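Local coordinates for protein flavodoxin (Bacillus cereus, PDB 6GAQ) that binds flavin mononucleotide and probably serves as a low-potential electron donor to a number of redox enzymes, at residues 98-102 against 103-107; 108-111 against 112-116; 142-145 against 146-150; 74-77 against 78-82. One frame throughout, in Å; residues are numbered along the deposited sequence.

Interaction 1 (98-102 against 103-107). With FMN (flavin mononucleotide), chain C.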
loop_
_atom_site.group_PDB
_atom_site.type_symbol
_atom_site.label_atom_id
_atom_site.label_comp_id
_atom_site.label_asym_id
_atom_site.label_seq_id
_atom_site.Cartn_x
_atom_site.Cartn_y
_atom_site.Cartn_z
ATOM N N GLY A 98 11.048 -3.027 -3.228
ATOM C CA GLY A 98 11.683 -3.450 -4.456
ATOM C C GLY A 98 13.164 -3.723 -4.255
ATOM O O GLY A 98 13.620 -4.049 -3.157
ATOM N N ASP A 99 13.914 -3.592 -5.348
ATOM C CA ASP A 99 15.359 -3.798 -5.327
ATOM C C ASP A 99 15.955 -2.924 -6.416
ATOM O O ASP A 99 15.642 -3.105 -7.597
ATOM C CB ASP A 99 15.714 -5.279 -5.534
ATOM C CG ASP A 99 17.222 -5.529 -5.589
ATOM O OD1 ASP A 99 17.621 -6.668 -5.902
ATOM O OD2 ASP A 99 18.010 -4.599 -5.311
ATOM N N THR A 100 16.810 -1.979 -6.017
ATOM C CA THR A 100 17.399 -1.026 -6.949
ATOM C C THR A 100 18.295 -1.686 -7.987
ATOM O O THR A 100 18.768 -0.994 -8.896
ATOM C CB THR A 100 18.199 0.029 -6.184
ATOM O OG1 THR A 100 19.153 -0.616 -5.326
ATOM C CG2 THR A 100 17.276 0.897 -5.345
ATOM N N ALA A 101 18.544 -2.992 -7.879
ATOM C CA ALA A 101 19.275 -3.701 -8.920
ATOM C C ALA A 101 18.480 -3.825 -10.212
ATOM O O ALA A 101 19.026 -4.305 -11.210
ATOM C CB ALA A 101 19.675 -5.091 -8.426
ATOM N N TYR A 102 17.215 -3.412 -10.216
ATOM C CA TYR A 102 16.361 -3.468 -11.391
ATOM C C TYR A 102 16.120 -2.065 -11.932
ATOM O O TYR A 102 16.178 -1.079 -11.193
ATOM C CB TYR A 102 15.021 -4.134 -11.063
ATOM C CG TYR A 102 15.149 -5.572 -10.618
ATOM C CD1 TYR A 102 15.132 -6.607 -11.542
ATOM C CD2 TYR A 102 15.292 -5.894 -9.274
ATOM C CE1 TYR A 102 15.250 -7.923 -11.141
ATOM C CE2 TYR A 102 15.410 -7.206 -8.864
ATOM C CZ TYR A 102 15.389 -8.217 -9.801
ATOM O OH TYR A 102 15.508 -9.525 -9.394
ATOM N N GLU A 103 15.851 -1.990 -13.237
ATOM C CA GLU A 103 15.552 -0.705 -13.865
ATOM C C GLU A 103 14.297 -0.081 -13.270
ATOM O O GLU A 103 14.286 1.102 -12.907
ATOM C CB GLU A 103 15.393 -0.889 -15.374
ATOM C CG GLU A 103 15.549 0.387 -16.184
ATOM C CD GLU A 103 14.784 0.337 -17.493
ATOM O OE1 GLU A 103 14.187 1.365 -17.877
ATOM O OE2 GLU A 103 14.776 -0.734 -18.133
ATOM N N LEU A 104 13.228 -0.867 -13.157
ATOM C CA LEU A 104 11.933 -0.374 -12.697
ATOM C C LEU A 104 11.808 -0.650 -11.201
ATOM O O LEU A 104 11.143 -1.588 -10.762
ATOM C CB LEU A 104 10.809 -1.024 -13.495
ATOM C CG LEU A 104 10.862 -0.797 -15.007
ATOM C CD1 LEU A 104 9.801 -1.620 -15.722
ATOM C CD2 LEU A 104 10.710 0.682 -15.337
ATOM N N PHE A 105 12.464 0.195 -10.407
ATOM C CA PHE A 105 12.441 0.051 -8.955
ATOM C C PHE A 105 11.078 0.472 -8.420
ATOM O O PHE A 105 10.699 1.643 -8.520
ATOM C CB PHE A 105 13.551 0.881 -8.319
ATOM C CG PHE A 105 13.544 0.855 -6.816
ATOM C CD1 PHE A 105 13.921 -0.286 -6.127
ATOM C CD2 PHE A 105 13.162 1.973 -6.091
ATOM C CE1 PHE A 105 13.919 -0.313 -4.744
ATOM C CE2 PHE A 105 13.157 1.952 -4.706
ATOM C CZ PHE A 105 13.536 0.808 -4.033
ATOM N N CYS A 106 10.343 -0.487 -7.854
ATOM C CA CYS A 106 9.042 -0.233 -7.230
ATOM C C CYS A 106 8.042 0.352 -8.227
ATOM O O CYS A 106 7.329 1.311 -7.925
ATOM C CB CYS A 106 9.184 0.674 -6.004
ATOM S SG CYS A 106 9.867 -0.143 -4.541
ATOM N N GLU A 107 7.987 -0.230 -9.429
ATOM C CA GLU A 107 6.955 0.160 -10.385
ATOM C C GLU A 107 5.563 -0.138 -9.845
ATOM O O GLU A 107 4.600 0.555 -10.195
ATOM C CB GLU A 107 7.161 -0.561 -11.718
ATOM C CG GLU A 107 7.694 0.311 -12.847
ATOM C CD GLU A 107 7.181 1.735 -12.797
ATOM O OE1 GLU A 107 7.956 2.635 -12.409
ATOM O OE2 GLU A 107 6.006 1.957 -13.156
HETATM N N1 FMN C . 12.114 -5.192 -7.690
HETATM C C2 FMN C . 11.826 -4.026 -8.371
HETATM O O2 FMN C . 11.841 -2.950 -7.778
HETATM N N3 FMN C . 11.519 -4.065 -9.717
HETATM C C4 FMN C . 11.499 -5.270 -10.389
HETATM O O4 FMN C . 11.225 -5.303 -11.587
HETATM C C4A FMN C . 11.790 -6.445 -9.706
HETATM N N5 FMN C . 11.771 -7.651 -10.375
HETATM C C5A FMN C . 12.060 -8.816 -9.697
HETATM C C6 FMN C . 12.040 -10.029 -10.376
HETATM C C7 FMN C . 12.330 -11.209 -9.701
HETATM C C7M FMN C . 12.307 -12.515 -10.438
HETATM C C8 FMN C . 12.640 -11.174 -8.346
HETATM C C8M FMN C . 12.954 -12.443 -7.612
HETATM C C9 FMN C . 12.659 -9.959 -7.668
HETATM C C9A FMN C . 12.369 -8.778 -8.341
HETATM N N10 FMN C . 12.377 -7.571 -7.666
HETATM C C10 FMN C . 12.098 -6.403 -8.351
HETATM C "C1'" FMN C . 12.729 -7.517 -6.206
HETATM C "C2'" FMN C . 11.551 -7.683 -5.252
HETATM O "O2'" FMN C . 10.578 -6.692 -5.496
HETATM C "C3'" FMN C . 12.085 -7.556 -3.827
HETATM O "O3'" FMN C . 12.805 -8.723 -3.495
HETATM C "C4'" FMN C . 11.002 -7.305 -2.780
HETATM O "O4'" FMN C . 11.607 -6.780 -1.620
HETATM C "C5'" FMN C . 10.230 -8.565 -2.402
HETATM O "O5'" FMN C . 9.237 -8.201 -1.467
HETATM P P FMN C . 8.407 -9.299 -0.628
HETATM O O1P FMN C . 9.287 -9.826 0.478
HETATM O O2P FMN C . 7.183 -8.653 -0.027
HETATM O O3P FMN C . 7.997 -10.438 -1.531
#

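Interaction 2 (108-111 against 112-116)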
loop_
_atom_site.group_PDB
_atom_site.type_symbol
_atom_site.label_atom_id
_atom_site.label_comp_id
_atom_site.label_asym_id
_atom_site.label_seq_id
_atom_site.Cartn_x
_atom_site.Cartn_y
_atom_site.Cartn_z
ATOM N N ALA A 108 5.440 -1.164 -8.997
ATOM C CA ALA A 108 4.147 -1.513 -8.418
ATOM C C ALA A 108 3.549 -0.353 -7.635
ATOM O O ALA A 108 2.322 -0.207 -7.586
ATOM C CB ALA A 108 4.294 -2.739 -7.517
ATOM N N VAL A 109 4.393 0.473 -7.016
ATOM C CA VAL A 109 3.896 1.645 -6.304
ATOM C C VAL A 109 3.248 2.620 -7.277
ATOM O O VAL A 109 2.187 3.192 -6.996
ATOM C CB VAL A 109 5.038 2.308 -5.509
ATOM C CG1 VAL A 109 4.517 3.492 -4.717
ATOM C CG2 VAL A 109 5.700 1.293 -4.588
ATOM N N THR A 110 3.871 2.818 -8.442
ATOM C CA THR A 110 3.289 3.693 -9.454
ATOM C C THR A 110 2.015 3.095 -10.037
ATOM O O THR A 110 1.040 3.814 -10.282
ATOM C CB THR A 110 4.306 3.964 -10.563
ATOM O OG1 THR A 110 5.560 4.349 -9.986
ATOM C CG2 THR A 110 3.811 5.071 -11.485
ATOM N N ILE A 111 2.007 1.778 -10.262
ATOM C CA ILE A 111 0.851 1.126 -10.873
ATOM C C ILE A 111 -0.384 1.299 -9.999
ATOM O O ILE A 111 -1.444 1.732 -10.469
ATOM C CB ILE A 111 1.152 -0.361 -11.132
ATOM C CG1 ILE A 111 2.251 -0.509 -12.186
ATOM C CG2 ILE A 111 -0.111 -1.093 -11.559
ATOM C CD1 ILE A 111 2.806 -1.912 -12.299
ATOM N N PHE A 112 -0.267 0.965 -8.713
ATOM C CA PHE A 112 -1.414 1.070 -7.819
ATOM C C PHE A 112 -1.813 2.519 -7.578
ATOM O O PHE A 112 -2.988 2.801 -7.316
ATOM C CB PHE A 112 -1.114 0.372 -6.493
ATOM C CG PHE A 112 -1.295 -1.116 -6.541
ATOM C CD1 PHE A 112 -2.563 -1.670 -6.583
ATOM C CD2 PHE A 112 -0.199 -1.961 -6.550
ATOM C CE1 PHE A 112 -2.735 -3.040 -6.630
ATOM C CE2 PHE A 112 -0.365 -3.332 -6.597
ATOM C CZ PHE A 112 -1.635 -3.872 -6.637
ATOM N N GLU A 113 -0.860 3.450 -7.660
ATOM C CA GLU A 113 -1.196 4.858 -7.475
ATOM C C GLU A 113 -2.049 5.375 -8.626
ATOM O O GLU A 113 -3.007 6.126 -8.408
ATOM C CB GLU A 113 0.077 5.688 -7.331
ATOM C CG GLU A 113 0.443 5.996 -5.890
ATOM C CD GLU A 113 1.796 6.663 -5.760
ATOM O OE1 GLU A 113 2.695 6.063 -5.139
ATOM O OE2 GLU A 113 1.960 7.788 -6.277
ATOM N N GLU A 114 -1.717 4.984 -9.859
ATOM C CA GLU A 114 -2.531 5.389 -11.000
ATOM C C GLU A 114 -3.917 4.766 -10.935
ATOM O O GLU A 114 -4.918 5.435 -11.213
ATOM C CB GLU A 114 -1.837 5.004 -12.307
ATOM C CG GLU A 114 -0.502 5.690 -12.537
ATOM C CD GLU A 114 0.301 5.032 -13.641
ATOM O OE1 GLU A 114 -0.142 3.983 -14.155
ATOM O OE2 GLU A 114 1.374 5.563 -13.997
ATOM N N ARG A 115 -3.995 3.486 -10.563
ATOM C CA ARG A 115 -5.284 2.803 -10.519
ATOM C C ARG A 115 -6.205 3.424 -9.477
ATOM O O ARG A 115 -7.394 3.639 -9.742
ATOM C CB ARG A 115 -5.078 1.314 -10.241
ATOM C CG ARG A 115 -6.341 0.570 -9.837
ATOM C CD ARG A 115 -7.374 0.561 -10.955
ATOM N NE ARG A 115 -7.163 -0.535 -11.897
ATOM C CZ ARG A 115 -6.988 -0.373 -13.206
ATOM N NH1 ARG A 115 -6.999 0.843 -13.733
ATOM N NH2 ARG A 115 -6.804 -1.429 -13.988
ATOM N N LEU A 116 -5.679 3.726 -8.288
ATOM C CA LEU A 116 -6.506 4.332 -7.250
ATOM C C LEU A 116 -6.999 5.711 -7.673
ATOM O O LEU A 116 -8.161 6.062 -7.437
ATOM C CB LEU A 116 -5.728 4.415 -5.937
ATOM C CG LEU A 116 -5.443 3.078 -5.247
ATOM C CD1 LEU A 116 -4.743 3.293 -3.914
ATOM C CD2 LEU A 116 -6.727 2.284 -5.060
#

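Interaction 3 (142-145 against 146-150)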
loop_
_atom_site.group_PDB
_atom_site.type_symbol
_atom_site.label_atom_id
_atom_site.label_comp_id
_atom_site.label_asym_id
_atom_site.label_seq_id
_atom_site.Cartn_x
_atom_site.Cartn_y
_atom_site.Cartn_z
ATOM N N LYS A 142 11.870 5.699 7.471
ATOM C CA LYS A 142 11.109 5.975 6.256
ATOM C C LYS A 142 9.653 5.559 6.426
ATOM O O LYS A 142 8.734 6.310 6.075
ATOM C CB LYS A 142 11.738 5.254 5.061
ATOM C CG LYS A 142 12.851 6.031 4.376
ATOM C CD LYS A 142 13.667 5.134 3.455
ATOM C CE LYS A 142 12.952 4.892 2.134
ATOM N NZ LYS A 142 13.775 4.069 1.204
ATOM N N CYS A 143 9.425 4.359 6.967
ATOM C CA CYS A 143 8.061 3.905 7.215
ATOM C C CYS A 143 7.382 4.755 8.281
ATOM O O CYS A 143 6.187 5.058 8.172
ATOM C CB CYS A 143 8.067 2.434 7.632
ATOM S SG CYS A 143 8.880 1.316 6.467
ATOM N N SER A 144 8.128 5.148 9.317
ATOM C CA SER A 144 7.544 5.944 10.393
ATOM C C SER A 144 7.084 7.307 9.889
ATOM O O SER A 144 6.016 7.791 10.280
ATOM C CB SER A 144 8.552 6.102 11.531
ATOM O OG SER A 144 7.972 6.771 12.637
ATOM N N ASN A 145 7.877 7.940 9.021
ATOM C CA ASN A 145 7.483 9.236 8.477
ATOM C C ASN A 145 6.297 9.101 7.529
ATOM O O ASN A 145 5.396 9.948 7.527
ATOM C CB ASN A 145 8.665 9.889 7.762
ATOM C CG ASN A 145 9.821 10.185 8.696
ATOM O OD1 ASN A 145 9.633 10.353 9.901
ATOM N ND2 ASN A 145 11.026 10.249 8.144
ATOM N N PHE A 146 6.283 8.042 6.716
ATOM C CA PHE A 146 5.194 7.846 5.762
ATOM C C PHE A 146 3.863 7.653 6.479
ATOM O O PHE A 146 2.857 8.277 6.123
ATOM C CB PHE A 146 5.506 6.648 4.863
ATOM C CG PHE A 146 4.441 6.358 3.841
ATOM C CD1 PHE A 146 4.425 7.026 2.628
ATOM C CD2 PHE A 146 3.463 5.409 4.091
ATOM C CE1 PHE A 146 3.448 6.758 1.686
ATOM C CE2 PHE A 146 2.483 5.138 3.155
ATOM C CZ PHE A 146 2.476 5.814 1.950
ATOM N N ALA A 147 3.843 6.792 7.500
ATOM C CA ALA A 147 2.594 6.498 8.194
ATOM C C ALA A 147 2.088 7.695 8.989
ATOM O O ALA A 147 0.873 7.893 9.099
ATOM C CB ALA A 147 2.778 5.291 9.114
ATOM N N ILE A 148 2.994 8.501 9.546
ATOM C CA ILE A 148 2.572 9.656 10.333
ATOM C C ILE A 148 1.966 10.725 9.433
ATOM O O ILE A 148 0.945 11.336 9.774
ATOM C CB ILE A 148 3.756 10.201 11.153
ATOM C CG1 ILE A 148 4.048 9.280 12.340
ATOM C CG2 ILE A 148 3.472 11.615 11.638
ATOM C CD1 ILE A 148 5.357 9.578 13.038
ATOM N N ALA A 149 2.575 10.964 8.269
ATOM C CA ALA A 149 2.026 11.943 7.335
ATOM C C ALA A 149 0.644 11.522 6.848
ATOM O O ALA A 149 -0.236 12.367 6.645
ATOM C CB ALA A 149 2.976 12.137 6.154
ATOM N N PHE A 150 0.438 10.217 6.652
ATOM C CA PHE A 150 -0.888 9.725 6.295
ATOM C C PHE A 150 -1.884 9.983 7.417
ATOM O O PHE A 150 -3.035 10.358 7.164
ATOM C CB PHE A 150 -0.820 8.234 5.967
ATOM C CG PHE A 150 -2.085 7.682 5.376
ATOM C CD1 PHE A 150 -2.355 7.826 4.026
ATOM C CD2 PHE A 150 -3.001 7.010 6.170
ATOM C CE1 PHE A 150 -3.519 7.316 3.478
ATOM C CE2 PHE A 150 -4.164 6.496 5.627
ATOM C CZ PHE A 150 -4.423 6.649 4.280
#

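Interaction 4 (74-77 against 78-82)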
loop_
_atom_site.group_PDB
_atom_site.type_symbol
_atom_site.label_atom_id
_atom_site.label_comp_id
_atom_site.label_asym_id
_atom_site.label_seq_id
_atom_site.Cartn_x
_atom_site.Cartn_y
_atom_site.Cartn_z
ATOM N N GLU A 74 -0.214 -12.344 -7.926
ATOM C CA GLU A 74 -1.246 -12.267 -6.899
ATOM C C GLU A 74 -1.948 -10.916 -6.893
ATOM O O GLU A 74 -3.127 -10.833 -6.527
ATOM C CB GLU A 74 -0.620 -12.536 -5.533
ATOM C CG GLU A 74 0.806 -12.005 -5.433
ATOM C CD GLU A 74 1.561 -12.547 -4.239
ATOM O OE1 GLU A 74 2.476 -13.373 -4.440
ATOM O OE2 GLU A 74 1.247 -12.140 -3.100
ATOM N N ALA A 75 -1.243 -9.851 -7.282
ATOM C CA ALA A 75 -1.761 -8.494 -7.174
ATOM C C ALA A 75 -2.438 -7.996 -8.441
ATOM O O ALA A 75 -3.257 -7.074 -8.361
ATOM C CB ALA A 75 -0.632 -7.524 -6.801
ATOM N N GLU A 76 -2.119 -8.571 -9.604
ATOM C CA GLU A 76 -2.760 -8.128 -10.838
ATOM C C GLU A 76 -4.247 -8.455 -10.844
ATOM O O GLU A 76 -5.047 -7.683 -11.385
ATOM C CB GLU A 76 -2.070 -8.756 -12.050
ATOM C CG GLU A 76 -2.647 -8.308 -13.387
ATOM C CD GLU A 76 -1.872 -8.850 -14.570
ATOM O OE1 GLU A 76 -0.771 -9.401 -14.360
ATOM O OE2 GLU A 76 -2.365 -8.727 -15.712
ATOM N N ASP A 77 -4.636 -9.586 -10.251
ATOM C CA ASP A 77 -6.053 -9.912 -10.143
ATOM C C ASP A 77 -6.780 -8.890 -9.279
ATOM O O ASP A 77 -7.851 -8.398 -9.649
ATOM C CB ASP A 77 -6.229 -11.323 -9.579
ATOM C CG ASP A 77 -7.567 -11.934 -9.946
ATOM O OD1 ASP A 77 -8.161 -11.501 -10.956
ATOM O OD2 ASP A 77 -8.026 -12.846 -9.226
ATOM N N PHE A 78 -6.203 -8.551 -8.122
ATOM C CA PHE A 78 -6.797 -7.525 -7.271
ATOM C C PHE A 78 -6.751 -6.153 -7.932
ATOM O O PHE A 78 -7.670 -5.346 -7.747
ATOM C CB PHE A 78 -6.085 -7.485 -5.917
ATOM C CG PHE A 78 -6.508 -6.337 -5.042
ATOM C CD1 PHE A 78 -7.656 -6.422 -4.273
ATOM C CD2 PHE A 78 -5.758 -5.173 -4.989
ATOM C CE1 PHE A 78 -8.049 -5.369 -3.468
ATOM C CE2 PHE A 78 -6.146 -4.116 -4.187
ATOM C CZ PHE A 78 -7.293 -4.215 -3.425
ATOM N N HIS A 79 -5.692 -5.867 -8.693
ATOM C CA HIS A 79 -5.599 -4.583 -9.380
ATOM C C HIS A 79 -6.654 -4.473 -10.474
ATOM O O HIS A 79 -7.364 -3.464 -10.566
ATOM C CB HIS A 79 -4.193 -4.399 -9.954
ATOM C CG HIS A 79 -4.131 -3.460 -11.117
ATOM N ND1 HIS A 79 -3.828 -3.878 -12.394
ATOM C CD2 HIS A 79 -4.328 -2.122 -11.195
ATOM C CE1 HIS A 79 -3.843 -2.839 -13.210
ATOM N NE2 HIS A 79 -4.144 -1.762 -12.507
ATOM N N ASP A 80 -6.776 -5.505 -11.313
ATOM C CA ASP A 80 -7.864 -5.540 -12.283
ATOM C C ASP A 80 -9.220 -5.572 -11.591
ATOM O O ASP A 80 -10.202 -5.041 -12.123
ATOM C CB ASP A 80 -7.712 -6.749 -13.208
ATOM C CG ASP A 80 -6.569 -6.595 -14.194
ATOM O OD1 ASP A 80 -5.982 -5.494 -14.265
ATOM O OD2 ASP A 80 -6.258 -7.577 -14.900
ATOM N N ASP A 81 -9.291 -6.185 -10.406
ATOM C CA ASP A 81 -10.540 -6.249 -9.654
ATOM C C ASP A 81 -11.042 -4.871 -9.249
ATOM O O ASP A 81 -12.248 -4.700 -9.039
ATOM C CB ASP A 81 -10.352 -7.118 -8.408
ATOM C CG ASP A 81 -11.661 -7.629 -7.848
ATOM O OD1 ASP A 81 -12.711 -7.415 -8.489
ATOM O OD2 ASP A 81 -11.638 -8.248 -6.763
ATOM N N LEU A 82 -10.151 -3.887 -9.134
ATOM C CA LEU A 82 -10.563 -2.543 -8.750
ATOM C C LEU A 82 -11.355 -1.836 -9.840
ATOM O O LEU A 82 -11.957 -0.797 -9.560
ATOM C CB LEU A 82 -9.335 -1.706 -8.382
ATOM C CG LEU A 82 -8.629 -2.058 -7.069
ATOM C CD1 LEU A 82 -7.163 -1.658 -7.116
ATOM C CD2 LEU A 82 -9.318 -1.396 -5.890
#

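Interaction 1 (98-102 against 103-107)
Thr-100 and Phe-105 lie side by side across the loop, their side chains pointing the same way. The methyl CG2 of Thr-100 rests over one face of the Phe-105 ring, 3.7 Å from its centroid and 18° off the normal, a CH-pi contact; Cys-106 SG lies over the opposite face, toward the rim. With CG anti to the backbone N (chi1 176°), the Phe-105 ring reaches back along the first half of the loop, and Asp-99 N meets its edge. OG1 of Thr-100 is bound by Glu-131, a calcium ligand.

The folded loop turns three backbone groups on to the flavin. FMN O2 takes two N-H groups, from Cys-106 N at 2.9 Å and, less closely, from Asp-99 N at 3.3 Å, while FMN N3 gives a nearly straight bond to Leu-104 O at 2.7 Å. Tyr-102 adds the aromatic element: FMN C4A stands 3.5 Å above the plane of its ring, over the centre, and CE2 comes within 3.3 Å of FMN N10. At the turn itself, Asp-99 OD2 receives Ala-101 N, closing an Asx turn. A tyrosine ring laid face-on against the isoalloxazine, beside backbone bonds to its pyrimidine end, is the classic flavin site of flavodoxins.

Interaction 2 (108-111 against 112-116)
Successive turns of helix 107-117 meet here, in a local contact carried by four i to i+4 backbone bonds and by side chains spaced at the same interval, within the beta-alpha-beta unit of strand 91-98, this helix and strand 122-131. Phe-112 N to Ala-108 O, at 3.1 Å, is almost straight (174°), whereas Glu-113 N reaches Val-109 O at a more bent 143°.

Two glutamates lean back on the preceding turn. Val-109 and Glu-113 run alongside each other, and the methyl CG1 of Val-109 is 3.2 Å from Glu-113 OE1. Thr-110 and Glu-114 cross obliquely: CG2 of the threonine, which lies opposite the backbone N because OG1 takes the place beside it (chi1 -49°), faces Glu-114 OE2 at 3.5 Å. The ring of Phe-112 has Ala-108 O at its edge, with CD2 only 3.2 Å from that oxygen, which also accepts the Phe-112 N-H.

Arg-115 turns its guanidinium away from this turn, pairing with Glu-118. On the buried side of the helix, Phe-112 packs against Leu-61 and Ser-63 of strand 58-63, Val-94 of strand 91-98, and Ala-75 and Phe-78 of helix 73-81.

Interaction 3 (142-145 against 146-150)
Ala-147 N gives its hydrogen to Cys-143 O at 3.0 Å, the shortest bond among the four that tie residues 142-145 to the next turn of helix 137-152. The others follow the same i to i+4 pattern: Phe-146 N to Lys-142 O and Ala-149 N to Asn-145 O, both at 3.1 Å, and Ile-148 N to Ser-144 O, longer at 3.2 Å and the most bent of the set at 151°.

Several of these carbonyls are also flanked by the side chain of the residue they bind. Ser-144 O is the clearest case, since CG1 of Ile-148 comes to 3.2 Å from it. That branch is set beside the backbone N (chi1 -75°), which lays it along the preceding turn and carries its end, CD1, to 3.9 Å from Ser-144 OG. Ala-147 CB sits 3.5 Å from Cys-143 O, a similar but smaller approach. Phe-146 behaves differently: CB stays near Lys-142 O, but CG is anti to the backbone N (chi1 180°), directing the ring away from the earlier turn, toward Leu-128 of strand 122-131 and Ala-93 of strand 91-98.

On another side of the helix, Cys-143 and Ala-147 touch Leu-28 and Ile-29 of helix 21-35. Lys-142 extends its amino group to Lys-129 O, with a long, weak ion pair to the calcium ligand Asp-139. Chemically, the four carbonyls of 142-145 are satisfied along the helix, and Phe-146 O takes two donors, Phe-150 N and Gln-125 NE2; the buried flank of Phe-146, Cys-143 and Ala-147 packs through hydrocarbon and sulfur.

Interaction 4 (74-77 against 78-82)
Three carbonyls of residues 75-77 accept backbone N-H groups from the following turn of helix 73-81. The regular bonding starts at Ala-75 O, for Glu-74 O and Phe-78 N stand 4.1 Å apart. Ala-75 O takes His-79 N at 2.7 Å, Glu-76 O takes Asp-80 N at 2.8 Å in an almost straight bond (173°), and Asp-77 O takes Asp-81 N at 2.7 Å through a distinctly bent one (137°). Beyond these, Leu-82 N bonds to His-79 O, with a weak second link to Phe-78 O.

Two of the acidic side chains have partners outside this turn: Glu-74 OE1 bonds to Tyr-64 OH, and Asp-81 OD2 accepts Ala-50 N. His-79 O, besides receiving Leu-82 N, takes a bond from Arg-115 NE of helix 107-117. Glu-76 and Asp-80 are one turn apart and run alongside each other in the same direction; Glu-76 OE2 and Asp-80 OD2 are 4.1 Å apart, with the carboxylate planes 88° to one another. Glu-76 reaches there as an extended chain.

The other flank is apolar. Phe-78 turns its ring inward, Leu-82 CG lying over one face, and it meets Leu-61 of strand 58-63 and Phe-112. The carbonyls of 75 to 77 are thus satisfied from the next turn, while the nearness of two carboxylates at an exposed surface may raise the proton affinity of one slightly, although solvent would screen much of the effect.

In the fold
Interaction 1 holds the flavin directly, and the chain runs from it straight into interaction 2, whose centre lies about 15 Å away; Ala-108 remains about 8 Å, side chain to cofactor, from FMN. Interactions 2 and 4 lie on neighbouring helices, the centres of the two contacts about 11 Å apart: Arg-115 CG packs 3.6 Å from Leu-82 CD1, and Phe-112 CZ 3.8 Å from Ala-75 CB. Interaction 3 stands apart, about 25 Å from interaction 4 between centres and on the opposite side of the chain's centre. It nevertheless neighbours the calcium site, with the Lys-142 side chain about 7 Å from a calcium ion, and its nearest atoms come within about 6 Å of interaction 1 without touching.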